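Local coordinates for protein pelota homolog (Archaeoglobus fulgidus, PDB 3OBY) that probably recognises stalled ribosomes, helping to release them and degrade damaged mRNA, and is predicted to have metal-dependent endoribonuclease activity, at residues E130-T135 and K186-A191; V216-S221 and L232-V237. One frame throughout, in Å; residues are numbered along the deposited sequence.

Contact 1. Residues E130-T135 and K186-A191; sequences EIVMLT and KYLIVA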
# COMPACT_ATOMS: atom_id res chain seq x y z
N GLU A 130 2.57 -13.92 -1.41
CA GLU A 130 3.74 -14.78 -1.51
C GLU A 130 4.44 -14.46 -2.83
O GLU A 130 3.88 -14.68 -3.91
CB GLU A 130 3.32 -16.26 -1.49
CG GLU A 130 4.49 -17.24 -1.48
CD GLU A 130 5.04 -17.52 -0.09
OE1 GLU A 130 5.29 -16.56 0.68
OE2 GLU A 130 5.23 -18.71 0.23
N ILE A 131 5.65 -13.93 -2.72
CA ILE A 131 6.43 -13.55 -3.90
C ILE A 131 7.62 -14.48 -4.19
O ILE A 131 8.41 -14.80 -3.30
CB ILE A 131 7.00 -12.11 -3.75
CG1 ILE A 131 5.88 -11.12 -3.44
CG2 ILE A 131 7.69 -11.70 -5.02
CD1 ILE A 131 4.76 -11.14 -4.44
N VAL A 132 7.75 -14.89 -5.45
CA VAL A 132 8.87 -15.73 -5.85
C VAL A 132 9.73 -15.02 -6.90
O VAL A 132 9.22 -14.45 -7.86
CB VAL A 132 8.39 -17.08 -6.45
CG1 VAL A 132 9.58 -17.81 -7.09
CG2 VAL A 132 7.79 -17.95 -5.36
N MET A 133 11.03 -15.06 -6.69
CA MET A 133 11.96 -14.43 -7.61
C MET A 133 12.74 -15.50 -8.36
O MET A 133 13.22 -16.46 -7.77
CB MET A 133 12.92 -13.52 -6.85
CG MET A 133 12.33 -12.19 -6.46
SD MET A 133 13.48 -11.24 -5.48
CE MET A 133 12.39 -10.61 -4.16
N LEU A 134 12.85 -15.32 -9.67
CA LEU A 134 13.56 -16.26 -10.53
C LEU A 134 14.56 -15.57 -11.43
O LEU A 134 14.18 -14.78 -12.30
CB LEU A 134 12.57 -17.03 -11.40
CG LEU A 134 13.24 -17.84 -12.52
CD1 LEU A 134 13.77 -19.13 -11.94
CD2 LEU A 134 12.24 -18.13 -13.63
N THR A 135 15.83 -15.86 -11.22
CA THR A 135 16.88 -15.29 -12.06
C THR A 135 17.21 -16.39 -13.05
O THR A 135 17.42 -17.54 -12.65
CB THR A 135 18.12 -14.93 -11.25
OG1 THR A 135 18.49 -16.05 -10.42
CG2 THR A 135 17.85 -13.72 -10.38
N LYS A 186 1.99 -16.41 -5.62
CA LYS A 186 1.06 -15.66 -6.45
C LYS A 186 1.75 -14.76 -7.47
O LYS A 186 1.28 -14.64 -8.59
CB LYS A 186 0.09 -14.85 -5.59
CG LYS A 186 0.66 -14.27 -4.33
CD LYS A 186 -0.46 -14.01 -3.33
CE LYS A 186 -0.83 -15.26 -2.54
NZ LYS A 186 0.22 -15.60 -1.54
N TYR A 187 2.86 -14.15 -7.09
CA TYR A 187 3.56 -13.28 -8.03
C TYR A 187 4.98 -13.73 -8.28
O TYR A 187 5.70 -14.14 -7.36
CB TYR A 187 3.57 -11.83 -7.54
CG TYR A 187 2.21 -11.18 -7.54
CD1 TYR A 187 1.55 -10.89 -8.74
CD2 TYR A 187 1.56 -10.90 -6.35
CE1 TYR A 187 0.28 -10.33 -8.73
CE2 TYR A 187 0.29 -10.34 -6.33
CZ TYR A 187 -0.35 -10.06 -7.52
OH TYR A 187 -1.61 -9.53 -7.50
N LEU A 188 5.38 -13.65 -9.55
CA LEU A 188 6.71 -14.06 -9.96
C LEU A 188 7.49 -12.89 -10.55
O LEU A 188 6.98 -12.13 -11.37
CB LEU A 188 6.60 -15.18 -11.01
CG LEU A 188 7.89 -15.65 -11.70
CD1 LEU A 188 8.79 -16.33 -10.69
CD2 LEU A 188 7.55 -16.60 -12.83
N ILE A 189 8.73 -12.73 -10.08
CA ILE A 189 9.60 -11.70 -10.61
C ILE A 189 10.60 -12.51 -11.42
O ILE A 189 11.25 -13.40 -10.88
CB ILE A 189 10.36 -10.92 -9.51
CG1 ILE A 189 9.40 -10.04 -8.71
CG2 ILE A 189 11.40 -10.02 -10.14
CD1 ILE A 189 8.29 -10.79 -8.03
N VAL A 190 10.71 -12.22 -12.70
CA VAL A 190 11.63 -12.93 -13.58
C VAL A 190 12.73 -11.99 -14.06
O VAL A 190 12.46 -11.07 -14.83
CB VAL A 190 10.88 -13.48 -14.81
CG1 VAL A 190 11.81 -14.30 -15.67
CG2 VAL A 190 9.71 -14.31 -14.36
N ALA A 191 13.95 -12.22 -13.60
CA ALA A 191 15.08 -11.37 -13.98
C ALA A 191 16.24 -12.21 -14.49
O ALA A 191 16.20 -13.44 -14.41
CB ALA A 191 15.53 -10.53 -12.80

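Contact 2. Residues V216-S221 and L232-V237; sequences VVVDVS and LKRRVV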
# COMPACT_ATOMS: atom_id res chain seq x y z
N VAL A 216 6.26 -10.87 -13.91
CA VAL A 216 6.84 -9.69 -14.54
C VAL A 216 8.33 -9.85 -14.77
O VAL A 216 9.03 -10.43 -13.94
CB VAL A 216 6.62 -8.42 -13.70
CG1 VAL A 216 5.13 -8.23 -13.42
CG2 VAL A 216 7.40 -8.52 -12.40
N VAL A 217 8.81 -9.35 -15.91
CA VAL A 217 10.23 -9.43 -16.24
C VAL A 217 10.89 -8.08 -15.95
O VAL A 217 10.49 -7.06 -16.51
CB VAL A 217 10.43 -9.76 -17.73
CG1 VAL A 217 11.92 -9.79 -18.05
CG2 VAL A 217 9.80 -11.09 -18.05
N VAL A 218 11.89 -8.10 -15.09
CA VAL A 218 12.61 -6.89 -14.71
C VAL A 218 13.94 -6.78 -15.46
O VAL A 218 14.48 -7.78 -15.93
CB VAL A 218 12.86 -6.86 -13.19
CG1 VAL A 218 13.76 -5.69 -12.81
CG2 VAL A 218 11.53 -6.74 -12.46
N ASP A 219 14.45 -5.55 -15.56
CA ASP A 219 15.70 -5.29 -16.26
C ASP A 219 16.96 -5.84 -15.59
O ASP A 219 17.99 -6.01 -16.24
CB ASP A 219 15.87 -3.78 -16.46
CG ASP A 219 17.04 -3.44 -17.37
OD1 ASP A 219 17.43 -2.25 -17.42
OD2 ASP A 219 17.56 -4.35 -18.05
N VAL A 220 16.88 -6.12 -14.29
CA VAL A 220 18.03 -6.66 -13.56
C VAL A 220 18.80 -7.71 -14.36
O VAL A 220 18.20 -8.59 -14.98
CB VAL A 220 17.58 -7.30 -12.22
CG1 VAL A 220 18.77 -7.96 -11.53
CG2 VAL A 220 16.98 -6.24 -11.31
N SER A 221 20.12 -7.61 -14.36
CA SER A 221 20.96 -8.54 -15.11
C SER A 221 21.64 -9.56 -14.21
O SER A 221 21.98 -10.66 -14.66
CB SER A 221 22.03 -7.77 -15.88
OG SER A 221 21.44 -6.92 -16.85
N LEU A 232 15.44 -6.45 -4.89
CA LEU A 232 14.98 -5.75 -3.71
C LEU A 232 15.34 -4.27 -3.73
O LEU A 232 14.59 -3.42 -3.25
CB LEU A 232 15.55 -6.40 -2.45
CG LEU A 232 15.13 -7.86 -2.21
CD1 LEU A 232 15.79 -8.39 -0.95
CD2 LEU A 232 13.62 -7.94 -2.08
N LYS A 233 16.49 -3.96 -4.31
CA LYS A 233 16.95 -2.58 -4.38
C LYS A 233 16.06 -1.75 -5.31
O LYS A 233 15.77 -0.59 -5.02
CB LYS A 233 18.41 -2.54 -4.86
CG LYS A 233 19.11 -1.21 -4.66
CD LYS A 233 20.61 -1.34 -4.87
CE LYS A 233 21.37 -0.12 -4.35
NZ LYS A 233 22.84 -0.36 -4.32
N ARG A 234 15.64 -2.36 -6.41
CA ARG A 234 14.79 -1.70 -7.40
C ARG A 234 13.34 -1.46 -6.95
O ARG A 234 12.53 -0.91 -7.69
CB ARG A 234 14.78 -2.52 -8.69
CG ARG A 234 16.13 -2.76 -9.32
CD ARG A 234 16.37 -1.84 -10.51
NE ARG A 234 17.57 -2.22 -11.25
CZ ARG A 234 17.58 -2.61 -12.52
NH1 ARG A 234 16.45 -2.66 -13.21
NH2 ARG A 234 18.72 -2.95 -13.11
N ARG A 235 13.01 -1.90 -5.73
CA ARG A 235 11.66 -1.75 -5.17
C ARG A 235 10.58 -2.39 -6.05
O ARG A 235 9.43 -1.92 -6.09
CB ARG A 235 11.34 -0.26 -4.96
CG ARG A 235 12.48 0.56 -4.36
CD ARG A 235 13.06 -0.06 -3.09
NE ARG A 235 12.68 0.67 -1.88
CZ ARG A 235 13.18 0.41 -0.67
NH1 ARG A 235 14.08 -0.56 -0.52
NH2 ARG A 235 12.79 1.12 0.38
N VAL A 236 10.94 -3.46 -6.76
CA VAL A 236 10.00 -4.16 -7.61
C VAL A 236 8.83 -4.63 -6.73
O VAL A 236 7.67 -4.43 -7.06
CB VAL A 236 10.65 -5.40 -8.28
CG1 VAL A 236 9.66 -6.08 -9.18
CG2 VAL A 236 11.87 -4.98 -9.08
N VAL A 237 9.16 -5.24 -5.60
CA VAL A 237 8.14 -5.72 -4.68
C VAL A 237 7.15 -4.61 -4.33
O VAL A 237 5.94 -4.82 -4.32
CB VAL A 237 8.77 -6.28 -3.37
CG1 VAL A 237 7.71 -6.46 -2.30
CG2 VAL A 237 9.42 -7.62 -3.66

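Contact 1. Residues E130-T135 and K186-A191
Ile-131 and Ile-189 meet on one face of a parallel strand pair, where Ile-131 CG2 lies 3.2 Å from Ile-189 CD1. The pair belongs to the parallel part of the mixed sheet of the central domain, 186-191 lying in eRF1 domain 2. Strands 131-135 and 187-191 run at 18° to each other, with Ile-131 level with Tyr-187 and Thr-135 with Ala-191. Val-132 and Leu-134 carry the ladder: Val-132 N gives to Tyr-187 O (2.9 Å) and Val-132 O accepts Ile-189 N, then Leu-134 N gives to Ile-189 O (2.8 Å) and Leu-134 O accepts Ala-191 N. Ile-131 CG1 stands beside its backbone N (chi1 -54°), and chi2 of -55° brings CD1 to Tyr-187 CB (3.4 Å) and to the edge of the tyrosine ring, near its plane. With an alanine here, the ring edge of Tyr-187 and Ile-189 CD1 would probably each lose one packing partner, opening a gap between them. Farther along, Met-133 CG lies beside Ile-189 CB at 3.8 Å, the two side chains pointing the same way. On the reverse face Leu-188 CD1 touches both Val-132 CG1 (4.0 Å) and Leu-134 CB (3.9 Å). This buried middle contrasts with the looser 130/186 end: Glu-130 O takes Lys-186 N and, weakly, Tyr-187 N, Lys-186 is exposed, and the Glu-130 carboxylate turns to a salt bridge with Arg-147. Helices 224-233 and 236-262 cover the face of Met-133 and Ile-189, helix 172-183 covers that of Val-132 and Leu-188, and strands 140-147 and 215-217 continue the mixed sheet beyond strands 131-137 and 187-191 respectively.

Contact 2. Residues V216-S221 and L232-V237
Arg-234 NE is held in a salt bridge by Glu-230 OE1, one turn back on helix 224-233, while the guanidinium it belongs to lies against Val-220. The helix ends here in a Schellman motif: Arg-235 takes a positive phi of 57°, sends a weak bond from its N to Leu-232 O, and occupies the N-cap position of helix 236-262. The chain turns from one helix into the next, and the two residues flanking Arg-235 face the segment 216-221. No hydrogen bond crosses this contact. Val-220 CG2 sits over the centre of one guanidinium face, 3.9 Å from Arg-234 CZ, the side chains running antiparallel past one another. Asp-219 CB comes in at the guanidinium edge, 3.5 Å from Arg-234 NH1, but the carboxylate stays beyond salt-bridge range, with Asp-219 OD1 4.3 Å from Arg-234 NH1; any attraction is likely to be weak, and Asp-219 is poorly ordered. Beside the exposed Asp-219 and Arg-234, an apolar pair, of which Val-236 is buried, completes the contact. Val-218 CG1 is anti to the backbone N (chi1 173°), leaving CG2 beside that N, and the pair meets tip to tip, Val-218 CG2 lying 3.8 Å from both Val-236 CG1 and Val-236 CG2.

How the contacts relate
The centres of the two contacts lie about 10 Å apart, and both segments of contact 1 precede those of contact 2 along the chain. They share one mixed sheet: strand 187-191 of contact 1 is flanked by strand 215-217, where contact 2 begins, parallel neighbours joined by a right-handed beta-alpha-beta crossover through helix 196-207. Leu-188 O with Val-216 N (2.9 Å) and Val-190 N with Val-216 O (2.8 Å) probably form the hydrogen bonds between them. Contact 1 lies inside the sheet, whereas contact 2 links an outermost strand to the junction of helices 224-233 and 236-262. Met-133 CE also reaches Leu-232 CD2, so the helix pair packs on the Met-133 face of this central-domain sheet.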